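Putative transcriptional regulator (Clostridium difficile, PDB 3QI7) is of unknown function but has a periplasmic binding protein-like fold and probably binds a small ligand. Local coordinates at residues E141-V146 with Q254-P259; V146-S151 with K181-N186; A158-A163 with K221-D226; K175-I180 with L189-V194. All blocks are in the same frame, centred on the assembly; numbering follows the deposited sequence.

Overall arrangement
The contacts lie mainly within the lobe built on the three-stranded parallel sheet. Contacts 1 and 2 share helix 140-153 and are both buried, yet their chemistry differs: contact 1 is polar, an arginine holding loop carbonyls, whereas contact 2 brings together methyl groups, a thiol and the aliphatic part of a glutamate. The centre of contact 1 lies about 9 Å from the centre of the chain, those of contacts 2 and 4 about 20 and 21 Å, that of contact 3 about 26 Å. Contacts 3 and 4 are partly buried; each joins a strand to a helical segment through an aromatic ring. Contacts 2 and 4 use successive parts of helix 171-186, and contacts 3 and 4 reach neighbouring strands of the same sheet.

Contact 1 (E141-V146 with Q254-P259); sequences EERGKV and QSNPSP
Arg143 reaches from helix 140-153 to the backbone carbonyls of Gln254 and Ser255, tying the start of this helix to the loop between helices 234-247 and 263-267 in the periplasmic binding protein-like fold. The guanidinium grips Ser255 O end-on with two nitrogens: Arg143 NH1 lies 2.8 Å from Ser255 O, with an N-H...O angle of 155°, and Arg143 NH2 lies 3.0 Å from the same oxygen. Both nitrogens approach from one face of the Ser255 carbonyl; NH2 stands well above its plane, while NH1 is only tilted from it. Arg143 NH2 also gives a weak bond to Gln254 O at 2.8 Å. Pro257 covers part of one face of the guanidinium near its rim, with CD 3.6 Å from Arg143 NH2. Arginine suits this place because its flat, multiply donating end can serve carbonyls in its plane while an apolar ring lies against its face. The nearest CA atoms, of Arg143 and Asn256, are 9.9 Å apart, so the length of the side chain matters, and its bend at chi2 (84°) sets the line of approach. Further out, Glu253 forms a salt bridge with Arg143 NE, which probably offsets the nearby like charge of Arg176, and Asp237 takes the hydroxyl of Ser255. The loop is also braced internally. The amide of Gln254 folds back on Ser258, where OE1 accepts from Ser258 N at 2.9 Å in a nearly straight bond (173°), and Gln254 NE2 lies 3.0 Å from Ser258 O.

Contact 2 (V146-S151 with K181-N186); sequences VLAERS and KETCKN
Ala148 and Cys184 mark the closest backbone approach, their CA atoms 6.0 Å apart, where the axes of helix segments 146-151 and 181-186 come within 8.7 Å and cross at -38°, running broadly the same way. Such nearness calls for small side chains. The methyl of Ala148 points at the other helix and meets Thr183, its CB lying 3.6 Å from Thr183 CG2 and 3.8 Å from Thr183 CB. On the neighbouring position, Cys184 SG comes to 4.1 Å from Ala148 CB, so one methyl packs against two successive residues of the partner helix. This is a helix-helix contact on one side of the lobe's three-stranded parallel sheet: Leu147 and Cys184 both touch Phe159 on the central strand, so the pair of helices together covers that strand. Thr183 divides its two branches between different tasks. With CG2 anti to the backbone N, the methyl is turned to Ala148, while OG1 (chi1 -58°) is hydrogen-bonded to Met179 O one turn back, which satisfies the hydroxyl and explains how a beta-branched polar residue can sit in a buried interface. Glu149 adds its aliphatic part at one edge, CG lying 4.1 Å from Thr183 CG2 and the two side chains crossing at about a right angle. Its carboxylate is taken up by its own helix, OE2 forming a salt bridge with Lys145 NZ.

Contact 3 (A158-A163 with K221-D226); sequences AFIHYA and KKYGKD
Ala158 and Tyr223 form the tight part of this contact. The methyl sits squarely over one face of the phenol ring, CB 3.7 Å from the ring centroid and only 5° off its normal, a CH-pi contact in which every ring carbon is at nearly the same distance from CB. Alanine suits the spot because a single methyl can settle on the middle of the ring. Tyr223, with CG anti to its carbonyl carbon (chi1 -62°), projects from the last turn of helix 203-223 toward Ala158 and the neighbouring strand residues. The packing is much looser at Ile160, whose CD1 is 4.4 Å from Tyr223 CE2 and meets the ring obliquely. The setting is a Rossmann-like parallel sheet of order 2-1-3: helix 203-223 is the crossover between the outer strands 191-196 and 228-231, and it passes over the central strand 159-164 on its way. Tyr223 also touches Val192 on the edge strand, so its ring lies against two neighbouring strands. Toward solvent the character changes. Gly224 ends the helix with a positive phi of 86°, a conformation in which a CB would be pressed against the preceding carbonyl oxygen, and the chain turns back to the sheet through two charged residues. There Lys225 NZ makes a salt bridge of 3.0 Å to Asp226 OD1, and that same oxygen has a second partner in Arg298.

Contact 4 (K175-I180 with L189-V194); sequences KRLEMI and LPFVQV
Phe191 points from strand 191-196 at Leu177 and Ile180, which project from helix 171-186 one turn apart in the beta-alpha-beta unit of strand 159-164, helix 171-186 and strand 191-196. Leu177 comes to the edge of the phenyl ring, near its plane, with CD1 3.4 Å from Phe191 CZ. Ile180 approaches obliquely on the CE1 side, its CG2 lying 3.6 Å from Phe191 CE1. Both aliphatic chains cross the aromatic one at about a right angle, and the helix-facing end of the ring, CZ and CE1, rests against these two branched residues. With CG anti to the backbone N (chi1 175°), Phe191 carries its ring toward the helix; the axes of segments 175-180 and 191-194 approach to 10.7 Å. A long apolar side chain such as phenylalanine can span that spacing and offer its rim to the methyl groups. Deeper in, Ile180 and Leu177 also touch the central strand, at Phe159 and His161 respectively, which makes them part of the filling between helix and sheet. Gln193 follows two residues on, pointing to the helix from the more exposed end. Its extended chain crosses Leu177 and lays the amide beside the second leucine methyl, with Gln193 OE1 3.9 Å and Gln193 NE2 4.0 Å from Leu177 CD2.

Contact 1 (E141-V146 with Q254-P259)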
loop_
_atom_site.group_PDB
_atom_site.type_symbol
_atom_site.label_atom_id
_atom_site.label_comp_id
_atom_site.label_asym_id
_atom_site.label_seq_id
_atom_site.Cartn_x
_atom_site.Cartn_y
_atom_site.Cartn_z
ATOM N N GLU A 141 -4.307 10.697 7.052
ATOM C CA GLU A 141 -3.835 11.650 8.052
ATOM C C GLU A 141 -2.463 11.268 8.575
ATOM O O GLU A 141 -1.542 12.098 8.586
ATOM C CB GLU A 141 -4.812 11.739 9.224
ATOM C CG GLU A 141 -5.878 12.780 9.016
ATOM C CD GLU A 141 -6.648 13.117 10.293
ATOM O OE1 GLU A 141 -7.647 13.874 10.195
ATOM O OE2 GLU A 141 -6.252 12.636 11.389
ATOM N N GLU A 142 -2.333 10.020 9.026
ATOM C CA GLU A 142 -1.093 9.573 9.605
ATOM C C GLU A 142 0.025 9.549 8.522
ATOM O O GLU A 142 1.186 9.898 8.809
ATOM C CB GLU A 142 -1.282 8.220 10.293
ATOM C CG GLU A 142 -0.022 7.715 10.988
ATOM C CD GLU A 142 0.347 8.505 12.234
ATOM O OE1 GLU A 142 -0.439 9.386 12.675
ATOM O OE2 GLU A 142 1.434 8.235 12.782
ATOM N N ARG A 143 -0.330 9.190 7.293
ATOM C CA ARG A 143 0.650 9.250 6.174
ATOM C C ARG A 143 1.217 10.652 6.003
ATOM O O ARG A 143 2.436 10.823 5.822
ATOM C CB ARG A 143 0.012 8.756 4.873
ATOM C CG ARG A 143 0.811 9.028 3.597
ATOM C CD ARG A 143 1.858 7.946 3.367
ATOM N NE ARG A 143 2.824 8.353 2.339
ATOM C CZ ARG A 143 2.587 8.386 1.033
ATOM N NH1 ARG A 143 1.407 8.016 0.550
ATOM N NH2 ARG A 143 3.552 8.774 0.188
ATOM N N GLY A 144 0.342 11.653 6.033
ATOM C CA GLY A 144 0.768 13.052 5.896
ATOM C C GLY A 144 1.762 13.471 6.966
ATOM O O GLY A 144 2.785 14.098 6.671
ATOM N N LYS A 145 1.434 13.151 8.207
ATOM C CA LYS A 145 2.246 13.503 9.344
ATOM C C LYS A 145 3.635 12.903 9.176
ATOM O O LYS A 145 4.638 13.596 9.326
ATOM C CB LYS A 145 1.588 13.000 10.622
ATOM C CG LYS A 145 2.356 13.270 11.941
ATOM C CD LYS A 145 1.545 12.765 13.195
ATOM C CE LYS A 145 2.292 13.022 14.504
ATOM N NZ LYS A 145 3.446 12.118 14.617
ATOM N N VAL A 146 3.689 11.622 8.812
ATOM C CA VAL A 146 4.956 10.886 8.768
ATOM C C VAL A 146 5.804 11.342 7.582
ATOM O O VAL A 146 7.024 11.476 7.685
ATOM C CB VAL A 146 4.718 9.342 8.751
ATOM C CG1 VAL A 146 6.032 8.570 8.475
ATOM C CG2 VAL A 146 4.017 8.850 10.089
ATOM N N GLN A 254 7.449 8.722 -3.016
ATOM C CA GLN A 254 6.486 8.767 -4.120
ATOM C C GLN A 254 5.071 8.976 -3.537
ATOM O O GLN A 254 4.831 8.721 -2.349
ATOM C CB GLN A 254 6.476 7.446 -4.865
ATOM C CG GLN A 254 7.821 7.058 -5.557
ATOM C CD GLN A 254 8.059 5.566 -5.560
ATOM O OE1 GLN A 254 8.455 4.990 -4.542
ATOM N NE2 GLN A 254 7.780 4.920 -6.693
ATOM N N SER A 255 4.146 9.373 -4.402
ATOM C CA SER A 255 2.718 9.400 -4.100
ATOM C C SER A 255 2.320 8.200 -3.238
ATOM O O SER A 255 1.688 8.347 -2.180
ATOM C CB SER A 255 1.917 9.470 -5.411
ATOM O OG SER A 255 2.220 8.429 -6.325
ATOM N N ASN A 256 2.705 7.020 -3.698
ATOM C CA ASN A 256 2.654 5.799 -2.908
ATOM C C ASN A 256 3.985 5.072 -3.059
ATOM O O ASN A 256 4.316 4.678 -4.158
ATOM C CB ASN A 256 1.525 4.905 -3.380
ATOM C CG ASN A 256 0.179 5.440 -2.964
ATOM O OD1 ASN A 256 -0.176 5.398 -1.787
ATOM N ND2 ASN A 256 -0.532 6.028 -3.909
ATOM N N PRO A 257 4.756 4.921 -1.964
ATOM C CA PRO A 257 6.067 4.267 -2.076
ATOM C C PRO A 257 6.016 2.877 -2.708
ATOM O O PRO A 257 5.213 2.040 -2.316
ATOM C CB PRO A 257 6.540 4.174 -0.631
ATOM C CG PRO A 257 5.890 5.367 0.042
ATOM C CD PRO A 257 4.509 5.403 -0.591
ATOM N N SER A 258 6.856 2.687 -3.719
ATOM C CA SER A 258 6.930 1.443 -4.460
ATOM C C SER A 258 8.241 1.311 -5.234
ATOM O O SER A 258 8.520 2.124 -6.100
ATOM C CB SER A 258 5.763 1.336 -5.440
ATOM O OG SER A 258 5.920 0.162 -6.208
ATOM N N PRO A 259 9.028 0.270 -4.935
ATOM C CA PRO A 259 10.264 0.031 -5.687
ATOM C C PRO A 259 10.014 -0.318 -7.147
ATOM O O PRO A 259 10.880 -0.057 -8.022
ATOM C CB PRO A 259 10.893 -1.168 -4.960
ATOM C CG PRO A 259 10.209 -1.258 -3.656
ATOM C CD PRO A 259 8.840 -0.697 -3.844
#

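Contact 2 (V146-S151 with K181-N186)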
loop_
_atom_site.group_PDB
_atom_site.type_symbol
_atom_site.label_atom_id
_atom_site.label_comp_id
_atom_site.label_asym_id
_atom_site.label_seq_id
_atom_site.Cartn_x
_atom_site.Cartn_y
_atom_site.Cartn_z
ATOM N N VAL A 146 3.689 11.622 8.812
ATOM C CA VAL A 146 4.956 10.886 8.768
ATOM C C VAL A 146 5.804 11.342 7.582
ATOM O O VAL A 146 7.024 11.476 7.685
ATOM C CB VAL A 146 4.718 9.342 8.751
ATOM C CG1 VAL A 146 6.032 8.570 8.475
ATOM C CG2 VAL A 146 4.017 8.850 10.089
ATOM N N LEU A 147 5.156 11.630 6.473
ATOM C CA LEU A 147 5.867 12.157 5.279
ATOM C C LEU A 147 6.502 13.542 5.579
ATOM O O LEU A 147 7.630 13.834 5.167
ATOM C CB LEU A 147 4.916 12.227 4.103
ATOM C CG LEU A 147 5.389 12.921 2.821
ATOM C CD1 LEU A 147 6.659 12.269 2.245
ATOM C CD2 LEU A 147 4.215 12.910 1.803
ATOM N N ALA A 148 5.777 14.401 6.282
ATOM C CA ALA A 148 6.322 15.710 6.714
ATOM C C ALA A 148 7.536 15.511 7.628
ATOM O O ALA A 148 8.593 16.145 7.444
ATOM C CB ALA A 148 5.215 16.524 7.434
ATOM N N GLU A 149 7.411 14.622 8.605
ATOM C CA GLU A 149 8.518 14.359 9.549
ATOM C C GLU A 149 9.739 13.777 8.835
ATOM O O GLU A 149 10.863 14.269 9.019
ATOM C CB GLU A 149 8.063 13.448 10.681
ATOM C CG GLU A 149 6.998 14.097 11.557
ATOM C CD GLU A 149 6.479 13.152 12.620
ATOM O OE1 GLU A 149 6.965 12.019 12.663
ATOM O OE2 GLU A 149 5.579 13.549 13.407
ATOM N N ARG A 150 9.514 12.789 7.970
ATOM C CA ARG A 150 10.626 12.121 7.282
ATOM C C ARG A 150 11.331 13.067 6.326
ATOM O O ARG A 150 12.566 12.993 6.177
ATOM C CB ARG A 150 10.169 10.813 6.585
ATOM C CG ARG A 150 9.915 9.680 7.584
ATOM C CD ARG A 150 9.376 8.344 6.973
ATOM N NE ARG A 150 9.017 7.429 8.063
ATOM C CZ ARG A 150 8.482 6.223 7.932
ATOM N NH1 ARG A 150 8.269 5.675 6.734
ATOM N NH2 ARG A 150 8.172 5.549 9.023
ATOM N N SER A 151 10.566 13.963 5.688
ATOM C CA SER A 151 11.122 15.083 4.930
ATOM C C SER A 151 12.065 15.986 5.776
ATOM O O SER A 151 13.212 16.291 5.359
ATOM C CB SER A 151 9.968 15.946 4.335
ATOM O OG SER A 151 9.227 15.199 3.381
ATOM N N LYS A 181 0.348 19.853 5.906
ATOM C CA LYS A 181 0.434 21.301 6.161
ATOM C C LYS A 181 0.527 21.618 7.643
ATOM O O LYS A 181 1.329 22.460 8.059
ATOM C CB LYS A 181 -0.786 22.034 5.564
ATOM C CG LYS A 181 -0.696 23.537 5.557
ATOM C CD LYS A 181 -1.938 24.171 4.880
ATOM C CE LYS A 181 -1.798 25.686 4.775
ATOM N NZ LYS A 181 -2.998 26.329 4.134
ATOM N N GLU A 182 -0.295 20.940 8.426
ATOM C CA GLU A 182 -0.368 21.143 9.874
ATOM C C GLU A 182 0.924 20.655 10.508
ATOM O O GLU A 182 1.557 21.362 11.334
ATOM C CB GLU A 182 -1.583 20.378 10.402
ATOM C CG GLU A 182 -1.858 20.398 11.880
ATOM C CD GLU A 182 -3.103 19.555 12.200
ATOM O OE1 GLU A 182 -4.123 19.724 11.485
ATOM O OE2 GLU A 182 -3.052 18.704 13.128
ATOM N N THR A 183 1.349 19.470 10.095
ATOM C CA THR A 183 2.582 18.917 10.620
ATOM C C THR A 183 3.775 19.823 10.291
ATOM O O THR A 183 4.571 20.142 11.197
ATOM C CB THR A 183 2.833 17.461 10.180
ATOM O OG1 THR A 183 1.739 16.620 10.586
ATOM C CG2 THR A 183 4.139 16.926 10.841
ATOM N N CYS A 184 3.908 20.230 9.027
ATOM C CA CYS A 184 4.952 21.183 8.629
ATOM C C CYS A 184 4.955 22.449 9.508
ATOM O O CYS A 184 6.010 22.953 9.871
ATOM C CB CYS A 184 4.822 21.568 7.149
ATOM S SG CYS A 184 5.395 20.339 5.993
ATOM N N LYS A 185 3.766 22.953 9.832
ATOM C CA LYS A 185 3.637 24.108 10.719
ATOM C C LYS A 185 4.196 23.822 12.111
ATOM O O LYS A 185 4.929 24.655 12.671
ATOM C CB LYS A 185 2.180 24.581 10.840
ATOM C CG LYS A 185 2.054 25.975 11.511
ATOM C CD LYS A 185 1.199 25.967 12.813
ATOM C CE LYS A 185 -0.254 26.390 12.590
ATOM N NZ LYS A 185 -0.514 27.856 12.827
ATOM N N ASN A 186 3.875 22.649 12.665
ATOM C CA ASN A 186 4.340 22.287 13.992
ATOM C C ASN A 186 5.860 22.094 14.085
ATOM O O ASN A 186 6.441 22.349 15.146
ATOM C CB ASN A 186 3.667 20.994 14.480
ATOM C CG ASN A 186 2.192 21.172 14.796
ATOM O OD1 ASN A 186 1.751 22.258 15.120
ATOM N ND2 ASN A 186 1.423 20.080 14.714
#

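Contact 3 (A158-A163 with K221-D226)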
loop_
_atom_site.group_PDB
_atom_site.type_symbol
_atom_site.label_atom_id
_atom_site.label_comp_id
_atom_site.label_asym_id
_atom_site.label_seq_id
_atom_site.Cartn_x
_atom_site.Cartn_y
_atom_site.Cartn_z
ATOM N N ALA A 158 12.158 23.239 2.747
ATOM C CA ALA A 158 10.770 23.531 2.328
ATOM C C ALA A 158 10.168 22.196 1.868
ATOM O O ALA A 158 10.906 21.257 1.547
ATOM C CB ALA A 158 10.724 24.597 1.181
ATOM N N PHE A 159 8.840 22.108 1.863
ATOM C CA PHE A 159 8.102 20.978 1.316
ATOM C C PHE A 159 7.183 21.513 0.218
ATOM O O PHE A 159 6.294 22.333 0.505
ATOM C CB PHE A 159 7.264 20.327 2.412
ATOM C CG PHE A 159 6.582 19.041 2.021
ATOM C CD1 PHE A 159 5.486 19.022 1.128
ATOM C CD2 PHE A 159 6.965 17.834 2.626
ATOM C CE1 PHE A 159 4.865 17.835 0.843
ATOM C CE2 PHE A 159 6.345 16.641 2.291
ATOM C CZ PHE A 159 5.293 16.655 1.428
ATOM N N ILE A 160 7.403 21.071 -1.021
ATOM C CA ILE A 160 6.557 21.489 -2.168
ATOM C C ILE A 160 5.535 20.362 -2.447
ATOM O O ILE A 160 5.932 19.222 -2.641
ATOM C CB ILE A 160 7.398 21.817 -3.441
ATOM C CG1 ILE A 160 8.706 22.543 -3.095
ATOM C CG2 ILE A 160 6.578 22.690 -4.437
ATOM C CD1 ILE A 160 8.598 23.896 -2.311
ATOM N N HIS A 161 4.228 20.680 -2.393
ATOM C CA HIS A 161 3.132 19.736 -2.672
ATOM C C HIS A 161 2.434 20.082 -3.980
ATOM O O HIS A 161 1.982 21.229 -4.144
ATOM C CB HIS A 161 2.109 19.831 -1.539
ATOM C CG HIS A 161 0.995 18.833 -1.626
ATOM N ND1 HIS A 161 -0.104 19.007 -2.455
ATOM C CD2 HIS A 161 0.780 17.681 -0.947
ATOM C CE1 HIS A 161 -0.927 17.981 -2.293
ATOM N NE2 HIS A 161 -0.412 17.162 -1.389
ATOM N N TYR A 162 2.401 19.114 -4.910
ATOM C CA TYR A 162 1.835 19.293 -6.260
ATOM C C TYR A 162 0.621 18.362 -6.431
ATOM O O TYR A 162 0.717 17.165 -6.206
ATOM C CB TYR A 162 2.882 18.946 -7.340
ATOM C CG TYR A 162 4.004 19.928 -7.500
ATOM C CD1 TYR A 162 3.788 21.154 -8.072
ATOM C CD2 TYR A 162 5.309 19.603 -7.115
ATOM C CE1 TYR A 162 4.819 22.063 -8.215
ATOM C CE2 TYR A 162 6.340 20.491 -7.261
ATOM C CZ TYR A 162 6.095 21.734 -7.821
ATOM O OH TYR A 162 7.135 22.621 -7.970
ATOM N N ALA A 163 -0.500 18.936 -6.888
ATOM C CA ALA A 163 -1.786 18.256 -7.081
ATOM C C ALA A 163 -2.689 19.215 -7.841
ATOM O O ALA A 163 -2.612 20.426 -7.625
ATOM C CB ALA A 163 -2.447 17.960 -5.733
ATOM N N LYS A 221 15.477 27.530 -7.115
ATOM C CA LYS A 221 16.095 28.864 -7.112
ATOM C C LYS A 221 15.746 29.658 -5.858
ATOM O O LYS A 221 16.588 30.384 -5.309
ATOM C CB LYS A 221 15.681 29.656 -8.353
ATOM C CG LYS A 221 16.373 29.168 -9.599
ATOM C CD LYS A 221 15.974 29.981 -10.828
ATOM C CE LYS A 221 16.155 29.168 -12.117
ATOM N NZ LYS A 221 16.779 29.986 -13.169
ATOM N N LYS A 222 14.524 29.487 -5.386
ATOM C CA LYS A 222 14.057 30.187 -4.186
ATOM C C LYS A 222 14.708 29.670 -2.914
ATOM O O LYS A 222 15.227 30.449 -2.110
ATOM C CB LYS A 222 12.547 30.058 -4.042
ATOM C CG LYS A 222 11.783 30.925 -4.972
ATOM C CD LYS A 222 10.323 30.549 -4.972
ATOM C CE LYS A 222 9.769 30.459 -3.544
ATOM N NZ LYS A 222 8.431 29.784 -3.478
ATOM N N TYR A 223 14.696 28.352 -2.733
ATOM C CA TYR A 223 15.171 27.719 -1.500
ATOM C C TYR A 223 16.531 27.042 -1.547
ATOM O O TYR A 223 17.085 26.709 -0.502
ATOM C CB TYR A 223 14.159 26.686 -1.063
ATOM C CG TYR A 223 12.816 27.291 -0.749
ATOM C CD1 TYR A 223 12.564 27.892 0.490
ATOM C CD2 TYR A 223 11.781 27.229 -1.666
ATOM C CE1 TYR A 223 11.307 28.414 0.795
ATOM C CE2 TYR A 223 10.550 27.761 -1.382
ATOM C CZ TYR A 223 10.311 28.358 -0.160
ATOM O OH TYR A 223 9.060 28.874 0.078
ATOM N N GLY A 224 17.074 26.817 -2.732
ATOM C CA GLY A 224 18.246 25.955 -2.839
ATOM C C GLY A 224 17.759 24.511 -2.937
ATOM O O GLY A 224 16.545 24.222 -2.857
ATOM N N LYS A 225 18.702 23.601 -3.110
ATOM C CA LYS A 225 18.372 22.233 -3.449
ATOM C C LYS A 225 17.820 21.414 -2.284
ATOM O O LYS A 225 17.259 20.334 -2.520
ATOM C CB LYS A 225 19.593 21.538 -4.067
ATOM C CG LYS A 225 20.705 21.308 -3.077
ATOM C CD LYS A 225 21.955 20.718 -3.730
ATOM C CE LYS A 225 23.014 20.413 -2.657
ATOM N NZ LYS A 225 22.455 19.823 -1.400
ATOM N N ASP A 226 17.981 21.876 -1.034
ATOM C CA ASP A 226 17.513 21.082 0.110
ATOM C C ASP A 226 16.049 21.350 0.411
ATOM O O ASP A 226 15.688 21.923 1.456
ATOM C CB ASP A 226 18.360 21.289 1.359
ATOM C CG ASP A 226 19.806 20.825 1.180
ATOM O OD1 ASP A 226 20.076 19.947 0.347
ATOM O OD2 ASP A 226 20.670 21.348 1.899
#

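Contact 4 (K175-I180 with L189-V194)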
loop_
_atom_site.group_PDB
_atom_site.type_symbol
_atom_site.label_atom_id
_atom_site.label_comp_id
_atom_site.label_asym_id
_atom_site.label_seq_id
_atom_site.Cartn_x
_atom_site.Cartn_y
_atom_site.Cartn_z
ATOM N N LYS A 175 -7.133 15.056 2.735
ATOM C CA LYS A 175 -6.863 14.782 4.139
ATOM C C LYS A 175 -5.339 14.682 4.397
ATOM O O LYS A 175 -4.836 15.213 5.380
ATOM C CB LYS A 175 -7.574 13.470 4.494
ATOM C CG LYS A 175 -7.549 13.020 5.911
ATOM C CD LYS A 175 -8.790 12.152 6.186
ATOM N N ARG A 176 -4.627 13.961 3.533
ATOM C CA ARG A 176 -3.174 13.915 3.618
ATOM C C ARG A 176 -2.544 15.295 3.464
ATOM O O ARG A 176 -1.661 15.693 4.248
ATOM C CB ARG A 176 -2.622 13.039 2.531
ATOM C CG ARG A 176 -1.157 12.746 2.713
ATOM C CD ARG A 176 -0.646 11.858 1.586
ATOM N NE ARG A 176 -1.017 12.334 0.256
ATOM C CZ ARG A 176 -1.051 11.560 -0.835
ATOM N NH1 ARG A 176 -0.739 10.278 -0.767
ATOM N NH2 ARG A 176 -1.383 12.069 -2.012
ATOM N N LEU A 177 -2.988 16.036 2.461
ATOM C CA LEU A 177 -2.538 17.422 2.309
ATOM C C LEU A 177 -2.692 18.260 3.574
ATOM O O LEU A 177 -1.748 18.936 3.990
ATOM C CB LEU A 177 -3.268 18.081 1.135
ATOM C CG LEU A 177 -3.100 19.599 0.964
ATOM C CD1 LEU A 177 -1.669 19.978 0.817
ATOM C CD2 LEU A 177 -3.896 20.075 -0.268
ATOM N N GLU A 178 -3.893 18.232 4.167
ATOM C CA GLU A 178 -4.193 18.964 5.396
ATOM C C GLU A 178 -3.233 18.598 6.553
ATOM O O GLU A 178 -2.749 19.482 7.279
ATOM C CB GLU A 178 -5.679 18.764 5.810
ATOM C CG GLU A 178 -6.068 19.170 7.256
ATOM C CD GLU A 178 -7.594 19.065 7.556
ATOM O OE1 GLU A 178 -8.179 17.974 7.382
ATOM O OE2 GLU A 178 -8.213 20.079 7.972
HETATM N N MSE A 179 -2.983 17.310 6.741
HETATM C CA MSE A 179 -2.086 16.883 7.779
HETATM C C MSE A 179 -0.618 17.166 7.425
HETATM O O MSE A 179 0.153 17.475 8.322
HETATM C CB MSE A 179 -2.308 15.411 8.154
HETATM C CG MSE A 179 -1.516 14.996 9.368
HETATM SE SE MSE A 179 -1.915 16.088 10.962
HETATM C CE MSE A 179 -3.748 15.494 11.245
ATOM N N ILE A 180 -0.222 17.124 6.147
ATOM C CA ILE A 180 1.149 17.551 5.820
ATOM C C ILE A 180 1.341 19.010 6.221
ATOM O O ILE A 180 2.365 19.360 6.815
ATOM C CB ILE A 180 1.507 17.390 4.331
ATOM C CG1 ILE A 180 1.568 15.925 3.965
ATOM C CG2 ILE A 180 2.876 18.032 3.995
ATOM C CD1 ILE A 180 1.448 15.663 2.443
ATOM N N LEU A 189 8.750 23.545 9.180
ATOM C CA LEU A 189 9.113 23.279 7.784
ATOM C C LEU A 189 8.225 24.104 6.853
ATOM O O LEU A 189 7.024 23.839 6.730
ATOM C CB LEU A 189 8.933 21.793 7.450
ATOM C CG LEU A 189 9.250 21.277 6.032
ATOM C CD1 LEU A 189 10.586 21.846 5.511
ATOM C CD2 LEU A 189 9.262 19.749 6.043
ATOM N N PRO A 190 8.815 25.086 6.153
ATOM C CA PRO A 190 8.024 25.839 5.185
ATOM C C PRO A 190 7.272 24.927 4.209
ATOM O O PRO A 190 7.820 23.972 3.696
ATOM C CB PRO A 190 9.075 26.703 4.473
ATOM C CG PRO A 190 10.156 26.893 5.515
ATOM C CD PRO A 190 10.200 25.578 6.244
ATOM N N PHE A 191 5.993 25.213 4.002
ATOM C CA PHE A 191 5.161 24.400 3.153
ATOM C C PHE A 191 4.654 25.250 1.984
ATOM O O PHE A 191 4.193 26.364 2.189
ATOM C CB PHE A 191 3.997 23.825 3.961
ATOM C CG PHE A 191 3.020 23.060 3.144
ATOM C CD1 PHE A 191 3.262 21.747 2.811
ATOM C CD2 PHE A 191 1.828 23.653 2.725
ATOM C CE1 PHE A 191 2.344 21.031 2.041
ATOM C CE2 PHE A 191 0.915 22.952 1.977
ATOM C CZ PHE A 191 1.174 21.634 1.628
ATOM N N VAL A 192 4.755 24.710 0.769
ATOM C CA VAL A 192 4.342 25.409 -0.442
ATOM C C VAL A 192 3.345 24.550 -1.190
ATOM O O VAL A 192 3.692 23.466 -1.649
ATOM C CB VAL A 192 5.555 25.686 -1.355
ATOM C CG1 VAL A 192 5.120 26.488 -2.608
ATOM C CG2 VAL A 192 6.668 26.411 -0.543
ATOM N N GLN A 193 2.093 25.005 -1.320
ATOM C CA GLN A 193 1.112 24.241 -2.116
ATOM C C GLN A 193 0.985 24.830 -3.514
ATOM O O GLN A 193 0.738 26.023 -3.669
ATOM C CB GLN A 193 -0.263 24.188 -1.432
ATOM C CG GLN A 193 -1.350 23.644 -2.321
ATOM C CD GLN A 193 -2.675 23.623 -1.631
ATOM O OE1 GLN A 193 -2.742 23.829 -0.433
ATOM N NE2 GLN A 193 -3.744 23.418 -2.393
ATOM N N VAL A 194 1.165 23.982 -4.521
ATOM C CA VAL A 194 1.119 24.397 -5.913
ATOM C C VAL A 194 0.097 23.568 -6.668
ATOM O O VAL A 194 0.183 22.317 -6.708
ATOM C CB VAL A 194 2.481 24.269 -6.580
ATOM C CG1 VAL A 194 2.427 24.821 -8.051
ATOM C CG2 VAL A 194 3.525 25.004 -5.773
#